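PDB 2YZY: outer membrane lipoprotein carrier protein LolA, which is of unknown function but probably binds lipoproteins and carries them toward the outer membrane, as LolA carriers do. Local coordinates for residues A[76-89]-A[188-200]. Residues are numbered along the deposited sequence; the frame is centred on the assembly and turned at random.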
ATOM      1  N   TRP A  76      13.437   6.279   0.928  1.00 11.99           N
ATOM      2  CA  TRP A  76      14.573   5.449   0.554  1.00 12.87           C
ATOM      3  C   TRP A  76      14.071   4.353  -0.370  1.00 11.86           C
ATOM      4  O   TRP A  76      13.082   3.688  -0.068  1.00 12.84           O
ATOM      5  CB  TRP A  76      15.202   4.749   1.764  1.00 13.38           C
ATOM      6  CG  TRP A  76      15.837   5.620   2.797  1.00 18.23           C
ATOM      7  CD1 TRP A  76      16.118   6.952   2.701  1.00 19.66           C
ATOM      8  CD2 TRP A  76      16.296   5.202   4.088  1.00 21.08           C
ATOM      9  NE1 TRP A  76      16.727   7.391   3.857  1.00 22.62           N
ATOM     10  CE2 TRP A  76      16.847   6.337   4.724  1.00 22.72           C
ATOM     11  CE3 TRP A  76      16.295   3.977   4.769  1.00 23.64           C
ATOM     12  CZ2 TRP A  76      17.394   6.283   6.014  1.00 25.02           C
ATOM     13  CZ3 TRP A  76      16.838   3.923   6.052  1.00 24.64           C
ATOM     14  CH2 TRP A  76      17.379   5.072   6.659  1.00 25.54           C
ATOM     15  N   ASN A  77      14.745   4.161  -1.495  1.00 10.13           N
ATOM     16  CA  ASN A  77      14.369   3.089  -2.397  1.00 10.12           C
ATOM     17  C   ASN A  77      15.596   2.230  -2.626  1.00  9.65           C
ATOM     18  O   ASN A  77      16.555   2.659  -3.263  1.00 10.29           O
ATOM     19  CB  ASN A  77      13.848   3.641  -3.725  1.00 11.43           C
ATOM     20  CG  ASN A  77      12.382   4.007  -3.660  1.00 15.84           C
ATOM     21  OD1 ASN A  77      11.518   3.132  -3.586  1.00 17.29           O
ATOM     22  ND2 ASN A  77      12.091   5.301  -3.673  1.00 20.35           N
ATOM     23  N   TYR A  78      15.576   1.023  -2.071  1.00  7.34           N
ATOM     24  CA  TYR A  78      16.695   0.112  -2.239  1.00  8.12           C
ATOM     25  C   TYR A  78      16.437  -0.796  -3.433  1.00  7.74           C
ATOM     26  O   TYR A  78      15.386  -1.440  -3.531  1.00  8.67           O
ATOM     27  CB  TYR A  78      16.910  -0.735  -0.980  1.00  8.26           C
ATOM     28  CG  TYR A  78      18.096  -1.667  -1.114  1.00  8.75           C
ATOM     29  CD1 TYR A  78      19.394  -1.157  -1.211  1.00  8.72           C
ATOM     30  CD2 TYR A  78      17.925  -3.051  -1.209  1.00  9.27           C
ATOM     31  CE1 TYR A  78      20.488  -1.993  -1.408  1.00  8.14           C
ATOM     32  CE2 TYR A  78      19.018  -3.900  -1.404  1.00  8.35           C
ATOM     33  CZ  TYR A  78      20.296  -3.363  -1.505  1.00  9.54           C
ATOM     34  OH  TYR A  78      21.382  -4.185  -1.718  1.00 10.35           O
ATOM     35  N   LEU A  79      17.401  -0.822  -4.346  1.00  6.95           N
ATOM     36  CA  LEU A  79      17.317  -1.646  -5.547  1.00  8.01           C
ATOM     37  C   LEU A  79      18.303  -2.785  -5.318  1.00  8.34           C
ATOM     38  O   LEU A  79      19.517  -2.601  -5.390  1.00  8.78           O
ATOM     39  CB  LEU A  79      17.704  -0.811  -6.771  1.00  9.88           C
ATOM     40  CG  LEU A  79      16.937   0.510  -6.884  1.00 11.25           C
ATOM     41  CD1 LEU A  79      17.439   1.294  -8.097  1.00 11.80           C
ATOM     42  CD2 LEU A  79      15.435   0.233  -6.994  1.00 12.65           C
ATOM     43  N   TYR A  80      17.763  -3.966  -5.049  1.00  6.93           N
ATOM     44  CA  TYR A  80      18.568  -5.136  -4.733  1.00  8.21           C
ATOM     45  C   TYR A  80      19.626  -5.551  -5.750  1.00  7.12           C
ATOM     46  O   TYR A  80      20.795  -5.698  -5.403  1.00  7.82           O
ATOM     47  CB  TYR A  80      17.644  -6.323  -4.453  1.00  7.13           C
ATOM     48  CG  TYR A  80      18.364  -7.538  -3.909  1.00  8.67           C
ATOM     49  CD1 TYR A  80      18.570  -7.703  -2.537  1.00  8.23           C
ATOM     50  CD2 TYR A  80      18.856  -8.514  -4.770  1.00  8.73           C
ATOM     51  CE1 TYR A  80      19.247  -8.813  -2.040  1.00  9.68           C
ATOM     52  CE2 TYR A  80      19.534  -9.623  -4.284  1.00 10.36           C
ATOM     53  CZ  TYR A  80      19.726  -9.770  -2.921  1.00  8.40           C
ATOM     54  OH  TYR A  80      20.402 -10.872  -2.453  1.00 11.56           O
ATOM     55  N   LEU A  81      19.223  -5.733  -7.003  1.00  8.24           N
ATOM     56  CA  LEU A  81      20.164  -6.182  -8.025  1.00  7.24           C
ATOM     57  C   LEU A  81      21.295  -5.210  -8.337  1.00  9.03           C
ATOM     58  O   LEU A  81      22.366  -5.633  -8.765  1.00  9.54           O
ATOM     59  CB  LEU A  81      19.409  -6.564  -9.300  1.00  7.50           C
ATOM     60  CG  LEU A  81      18.572  -7.837  -9.147  1.00  6.90           C
ATOM     61  CD1 LEU A  81      17.648  -7.996 -10.343  1.00  8.21           C
ATOM     62  CD2 LEU A  81      19.491  -9.046  -9.001  1.00  7.67           C
ATOM     63  N   THR A  82      21.078  -3.919  -8.109  1.00  8.81           N
ATOM     64  CA  THR A  82      22.125  -2.936  -8.372  1.00  9.41           C
ATOM     65  C   THR A  82      22.769  -2.451  -7.076  1.00  9.44           C
ATOM     66  O   THR A  82      23.715  -1.661  -7.104  1.00 11.89           O
ATOM     67  CB  THR A  82      21.575  -1.709  -9.136  1.00  9.46           C
ATOM     68  OG1 THR A  82      20.599  -1.039  -8.330  1.00 10.51           O
ATOM     69  CG2 THR A  82      20.928  -2.140 -10.449  1.00 12.11           C
ATOM     70  N   ASN A  83      22.265  -2.945  -5.945  1.00  8.98           N
ATOM     71  CA  ASN A  83      22.756  -2.568  -4.620  1.00  9.11           C
ATOM     72  C   ASN A  83      22.842  -1.054  -4.453  1.00  9.27           C
ATOM     73  O   ASN A  83      23.817  -0.521  -3.916  1.00 10.15           O
ATOM     74  CB  ASN A  83      24.124  -3.211  -4.338  1.00 10.14           C
ATOM     75  CG  ASN A  83      24.568  -3.023  -2.895  1.00 11.97           C
ATOM     76  OD1 ASN A  83      23.757  -3.082  -1.970  1.00 12.17           O
ATOM     77  ND2 ASN A  83      25.864  -2.809  -2.697  1.00 12.62           N
ATOM     78  N   GLN A  84      21.802  -0.365  -4.914  1.00  9.75           N
ATOM     79  CA  GLN A  84      21.735   1.087  -4.815  1.00  9.22           C
ATOM     80  C   GLN A  84      20.627   1.510  -3.862  1.00  9.38           C
ATOM     81  O   GLN A  84      19.520   0.969  -3.900  1.00 10.32           O
ATOM     82  CB  GLN A  84      21.458   1.708  -6.186  1.00  9.74           C
ATOM     83  CG  GLN A  84      22.545   1.489  -7.223  1.00  8.66           C
ATOM     84  CD  GLN A  84      22.119   1.939  -8.605  1.00 10.53           C
ATOM     85  OE1 GLN A  84      21.111   1.474  -9.137  1.00 12.44           O
ATOM     86  NE2 GLN A  84      22.888   2.849  -9.197  1.00 14.91           N
ATOM     87  N   LEU A  85      20.932   2.471  -2.997  1.00  8.61           N
ATOM     88  CA  LEU A  85      19.934   3.006  -2.082  1.00  9.68           C
ATOM     89  C   LEU A  85      19.675   4.432  -2.559  1.00  9.71           C
ATOM     90  O   LEU A  85      20.521   5.313  -2.390  1.00 10.98           O
ATOM     91  CB  LEU A  85      20.450   3.021  -0.638  1.00  9.30           C
ATOM     92  CG  LEU A  85      19.434   3.492   0.411  1.00 10.82           C
ATOM     93  CD1 LEU A  85      18.298   2.478   0.516  1.00 13.12           C
ATOM     94  CD2 LEU A  85      20.122   3.664   1.762  1.00 13.96           C
ATOM     95  N   VAL A  86      18.522   4.648  -3.185  1.00  9.28           N
ATOM     96  CA  VAL A  86      18.170   5.972  -3.689  1.00 10.76           C
ATOM     97  C   VAL A  86      17.487   6.762  -2.579  1.00 11.70           C
ATOM     98  O   VAL A  86      16.462   6.339  -2.040  1.00 13.03           O
ATOM     99  CB  VAL A  86      17.221   5.873  -4.915  1.00 11.74           C
ATOM    100  CG1 VAL A  86      17.032   7.251  -5.544  1.00 12.80           C
ATOM    101  CG2 VAL A  86      17.788   4.897  -5.936  1.00 12.12           C
ATOM    102  N   ILE A  87      18.068   7.906  -2.234  1.00 10.60           N
ATOM    103  CA  ILE A  87      17.542   8.761  -1.178  1.00 13.05           C
ATOM    104  C   ILE A  87      16.953  10.030  -1.786  1.00 14.08           C
ATOM    105  O   ILE A  87      17.664  10.805  -2.427  1.00 14.28           O
ATOM    106  CB  ILE A  87      18.660   9.144  -0.184  1.00 13.12           C
ATOM    107  CG1 ILE A  87      19.301   7.879   0.391  1.00 13.67           C
ATOM    108  CG2 ILE A  87      18.090  10.006   0.939  1.00 13.61           C
ATOM    109  CD1 ILE A  87      20.436   8.146   1.357  1.00 14.52           C
ATOM    110  N   SER A  88      15.656  10.241  -1.582  1.00 14.63           N
ATOM    111  CA  SER A  88      14.971  11.408  -2.137  1.00 18.14           C
ATOM    112  C   SER A  88      14.143  12.146  -1.091  1.00 18.78           C
ATOM    113  O   SER A  88      13.614  11.539  -0.164  1.00 18.87           O
ATOM    114  CB  SER A  88      14.047  10.976  -3.280  1.00 18.59           C
ATOM    115  OG  SER A  88      14.748  10.234  -4.261  1.00 24.19           O
ATOM    116  N   PRO A  89      14.019  13.478  -1.225  1.00 21.12           N
ATOM    117  CA  PRO A  89      13.228  14.228  -0.244  1.00 22.35           C
ATOM    118  C   PRO A  89      11.751  13.855  -0.344  1.00 24.13           C
ATOM    119  O   PRO A  89      11.331  13.432  -1.441  1.00 24.28           O
ATOM    120  CB  PRO A  89      13.478  15.685  -0.640  1.00 22.31           C
ATOM    121  CG  PRO A  89      14.836  15.641  -1.267  1.00 22.34           C
ATOM    122  CD  PRO A  89      14.765  14.391  -2.107  1.00 22.36           C
ATOM    123  N   LEU A 188      12.331  -1.088  10.881  1.00  9.28           N
ATOM    124  CA  LEU A 188      11.917  -0.444   9.638  1.00  9.12           C
ATOM    125  C   LEU A 188      12.946   0.417   8.916  1.00  9.29           C
ATOM    126  O   LEU A 188      12.820   0.648   7.708  1.00 10.45           O
ATOM    127  CB  LEU A 188      10.631   0.352   9.880  1.00  9.71           C
ATOM    128  CG  LEU A 188       9.489  -0.466  10.494  1.00 11.55           C
ATOM    129  CD1 LEU A 188       8.211   0.360  10.454  1.00 14.27           C
ATOM    130  CD2 LEU A 188       9.294  -1.775   9.738  1.00 12.23           C
ATOM    131  N   LYS A 189      13.962   0.887   9.632  1.00 10.29           N
ATOM    132  CA  LYS A 189      14.993   1.704   8.999  1.00 11.08           C
ATOM    133  C   LYS A 189      16.280   0.939   8.715  1.00 11.98           C
ATOM    134  O   LYS A 189      17.317   1.541   8.429  1.00 13.13           O
ATOM    135  CB  LYS A 189      15.303   2.935   9.856  1.00 14.11           C
ATOM    136  CG  LYS A 189      14.181   3.958   9.880  1.00 15.40           C
ATOM    137  CD  LYS A 189      14.605   5.237  10.594  1.00 22.40           C
ATOM    138  CE  LYS A 189      14.957   4.974  12.047  1.00 26.16           C
ATOM    139  NZ  LYS A 189      15.377   6.214  12.763  1.00 30.79           N
ATOM    140  N   ARG A 190      16.224  -0.386   8.795  1.00 10.80           N
ATOM    141  CA  ARG A 190      17.413  -1.187   8.524  1.00 10.78           C
ATOM    142  C   ARG A 190      17.735  -1.135   7.034  1.00 10.78           C
ATOM    143  O   ARG A 190      16.841  -0.979   6.199  1.00 10.21           O
ATOM    144  CB  ARG A 190      17.199  -2.639   8.964  1.00  8.61           C
ATOM    145  CG  ARG A 190      16.218  -3.441   8.116  1.00  8.06           C
ATOM    146  CD  ARG A 190      15.999  -4.813   8.742  1.00  7.74           C
ATOM    147  NE  ARG A 190      15.266  -5.721   7.860  1.00  8.34           N
ATOM    148  CZ  ARG A 190      13.968  -5.627   7.583  1.00  7.89           C
ATOM    149  NH1 ARG A 190      13.231  -4.663   8.120  1.00  9.48           N
ATOM    150  NH2 ARG A 190      13.409  -6.501   6.752  1.00  9.07           N
ATOM    151  N   TYR A 191      19.016  -1.259   6.706  1.00 11.57           N
ATOM    152  CA  TYR A 191      19.460  -1.224   5.317  1.00 12.16           C
ATOM    153  C   TYR A 191      20.805  -1.932   5.181  1.00 13.09           C
ATOM    154  O   TYR A 191      21.546  -2.067   6.156  1.00 13.85           O
ATOM    155  CB  TYR A 191      19.603   0.232   4.855  1.00 14.46           C
ATOM    156  CG  TYR A 191      20.671   0.986   5.616  1.00 17.48           C
ATOM    157  CD1 TYR A 191      22.018   0.859   5.278  1.00 19.97           C
ATOM    158  CD2 TYR A 191      20.341   1.778   6.714  1.00 19.38           C
ATOM    159  CE1 TYR A 191      23.012   1.497   6.018  1.00 19.83           C
ATOM    160  CE2 TYR A 191      21.328   2.420   7.461  1.00 19.56           C
ATOM    161  CZ  TYR A 191      22.658   2.274   7.108  1.00 20.87           C
ATOM    162  OH  TYR A 191      23.637   2.899   7.851  1.00 23.96           O
ATOM    163  N   PRO A 192      21.132  -2.403   3.970  1.00 11.71           N
ATOM    164  CA  PRO A 192      22.406  -3.090   3.737  1.00 14.23           C
ATOM    165  C   PRO A 192      23.538  -2.091   3.941  1.00 15.57           C
ATOM    166  O   PRO A 192      23.569  -1.041   3.302  1.00 14.39           O
ATOM    167  CB  PRO A 192      22.289  -3.546   2.284  1.00 14.37           C
ATOM    168  CG  PRO A 192      20.807  -3.735   2.109  1.00 14.97           C
ATOM    169  CD  PRO A 192      20.255  -2.514   2.793  1.00 13.49           C
ATOM    170  N   LYS A 193      24.469  -2.420   4.830  1.00 17.89           N
ATOM    171  CA  LYS A 193      25.575  -1.524   5.127  1.00 19.59           C
ATOM    172  C   LYS A 193      26.472  -1.204   3.935  1.00 18.86           C
ATOM    173  O   LYS A 193      27.134  -0.168   3.918  1.00 20.07           O
ATOM    174  CB  LYS A 193      26.417  -2.098   6.269  1.00 21.99           C
ATOM    175  CG  LYS A 193      25.654  -2.269   7.577  1.00 26.26           C
ATOM    176  CD  LYS A 193      25.038  -0.955   8.034  1.00 27.15           C
ATOM    177  CE  LYS A 193      24.447  -1.077   9.429  1.00 29.35           C
ATOM    178  NZ  LYS A 193      25.500  -1.373  10.439  1.00 30.94           N
ATOM    179  N   ASP A 194      26.484  -2.081   2.938  1.00 18.17           N
ATOM    180  CA  ASP A 194      27.319  -1.878   1.759  1.00 17.88           C
ATOM    181  C   ASP A 194      26.566  -1.245   0.586  1.00 16.66           C
ATOM    182  O   ASP A 194      27.080  -1.202  -0.530  1.00 15.86           O
ATOM    183  CB  ASP A 194      27.925  -3.212   1.320  1.00 20.06           C
ATOM    184  CG  ASP A 194      26.889  -4.171   0.770  1.00 22.34           C
ATOM    185  OD1 ASP A 194      25.774  -4.230   1.322  1.00 21.77           O
ATOM    186  OD2 ASP A 194      27.194  -4.876  -0.215  1.00 26.90           O
ATOM    187  N   ALA A 195      25.356  -0.750   0.833  1.00 13.79           N
ATOM    188  CA  ALA A 195      24.574  -0.132  -0.236  1.00 13.57           C
ATOM    189  C   ALA A 195      25.268   1.108  -0.791  1.00 13.52           C
ATOM    190  O   ALA A 195      25.897   1.867  -0.051  1.00 14.50           O
ATOM    191  CB  ALA A 195      23.172   0.235   0.271  1.00 12.42           C
ATOM    192  N   GLN A 196      25.164   1.297  -2.103  1.00 11.93           N
ATOM    193  CA  GLN A 196      25.763   2.453  -2.764  1.00 11.83           C
ATOM    194  C   GLN A 196      24.676   3.517  -2.855  1.00 11.30           C
ATOM    195  O   GLN A 196      23.601   3.277  -3.404  1.00 10.80           O
ATOM    196  CB  GLN A 196      26.258   2.067  -4.157  1.00 12.25           C
ATOM    197  CG  GLN A 196      27.073   3.139  -4.840  1.00 13.60           C
ATOM    198  CD  GLN A 196      27.759   2.624  -6.083  1.00 11.13           C
ATOM    199  OE1 GLN A 196      27.147   2.509  -7.146  1.00 15.23           O
ATOM    200  NE2 GLN A 196      29.035   2.286  -5.953  1.00 13.04           N
ATOM    201  N   VAL A 197      24.955   4.692  -2.309  1.00  9.96           N
ATOM    202  CA  VAL A 197      23.971   5.762  -2.286  1.00 11.38           C
ATOM    203  C   VAL A 197      23.823   6.600  -3.552  1.00 11.10           C
ATOM    204  O   VAL A 197      24.803   7.037  -4.158  1.00 12.75           O
ATOM    205  CB  VAL A 197      24.235   6.713  -1.085  1.00 10.72           C
ATOM    206  CG1 VAL A 197      23.315   7.930  -1.157  1.00 13.08           C
ATOM    207  CG2 VAL A 197      24.008   5.967   0.224  1.00 12.47           C
ATOM    208  N   VAL A 198      22.569   6.789  -3.952  1.00 10.53           N
ATOM    209  CA  VAL A 198      22.216   7.624  -5.096  1.00 10.46           C
ATOM    210  C   VAL A 198      21.379   8.699  -4.404  1.00 12.11           C
ATOM    211  O   VAL A 198      20.235   8.458  -4.015  1.00 12.64           O
ATOM    212  CB  VAL A 198      21.356   6.862  -6.131  1.00 11.02           C
ATOM    213  CG1 VAL A 198      20.951   7.804  -7.257  1.00 12.66           C
ATOM    214  CG2 VAL A 198      22.135   5.681  -6.692  1.00 12.37           C
ATOM    215  N   ARG A 199      21.962   9.880  -4.233  1.00 11.69           N
ATOM    216  CA  ARG A 199      21.299  10.967  -3.523  1.00 11.89           C
ATOM    217  C   ARG A 199      20.657  12.006  -4.424  1.00 12.86           C
ATOM    218  O   ARG A 199      21.348  12.733  -5.132  1.00 11.03           O
ATOM    219  CB  ARG A 199      22.315  11.645  -2.593  1.00 12.46           C
ATOM    220  CG  ARG A 199      21.732  12.637  -1.597  1.00 12.23           C
ATOM    221  CD  ARG A 199      22.854  13.295  -0.790  1.00 13.09           C
ATOM    222  NE  ARG A 199      23.725  12.301  -0.163  1.00 13.48           N
ATOM    223  CZ  ARG A 199      23.399  11.596   0.917  1.00 13.32           C
ATOM    224  NH1 ARG A 199      22.224  11.780   1.501  1.00 14.60           N
ATOM    225  NH2 ARG A 199      24.240  10.688   1.398  1.00 13.29           N
ATOM    226  N   ARG A 200      19.331  12.079  -4.389  1.00 12.92           N
ATOM    227  CA  ARG A 200      18.610  13.046  -5.209  1.00 15.70           C
ATOM    228  C   ARG A 200      18.609  14.432  -4.569  1.00 15.99           C
ATOM    229  O   ARG A 200      19.070  14.566  -3.417  1.00 16.50           O
ATOM    230  CB  ARG A 200      17.165  12.589  -5.432  1.00 16.63           C
ATOM    231  CG  ARG A 200      17.028  11.226  -6.090  1.00 19.54           C
ATOM    232  CD  ARG A 200      17.812  11.138  -7.387  1.00 22.42           C
ATOM    233  NE  ARG A 200      17.533   9.893  -8.096  1.00 23.78           N
ATOM    234  CZ  ARG A 200      18.179   9.484  -9.183  1.00 25.61           C
ATOM    235  NH1 ARG A 200      19.154  10.221  -9.696  1.00 26.85           N
ATOM    236  NH2 ARG A 200      17.850   8.336  -9.759  1.00 27.76           N
ATOM    237  OXT ARG A 200      18.136  15.374  -5.239  1.00 21.59           O
TER
HETATM  238  O   HOH W   1      25.136   4.222  -8.000  1.00 16.97           O
HETATM  239  O   HOH W   2      18.233  13.249  -1.105  1.00 16.52           O
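With CG anti to the backbone N (chi1 -178°), Tyr78 lays one ring face against Pro192, and Asn83, with a like first torsion (chi1 -171°), swings its amide over to the turn at Pro192-Ala195. Pro192 CG makes a CH-pi contact 4.0 Å from the centroid of the Tyr78 ring. The Asn83 amide is held at both ends: OD1 takes a 2.6 Å hydrogen bond from Tyr78 OH, while ND2 donates to Asp194 O at 3.0 Å, approaching from above that carbonyl plane. Because Asp194 O can only accept, it sets the amide's orientation, leaving OD1 to receive the tyrosine hydroxyl. Beyond the turn, strand 196-199 runs parallel to strand 84-88, and a ladder of five backbone hydrogen bonds joins residues 83-87 to 196-200, from Gln196 N with Asn83 O (2.9 Å) to Arg200 N with Ile87 O. Ile87 CD1 reaches Val197 CG1 at 3.8 Å on one face; on the other Val86 CG2 packs alongside Val198 CB, and a water joins Gln84 NE2 to Gln196 OE1. A chain terminus here extends a sheet: after helix 185-188 the tail passes the Trp76 ring edge, Pro192 also touches Phe67, and strand 196-199 adds a parallel edge to antiparallel strands 67-70, 75-79 and 84-88.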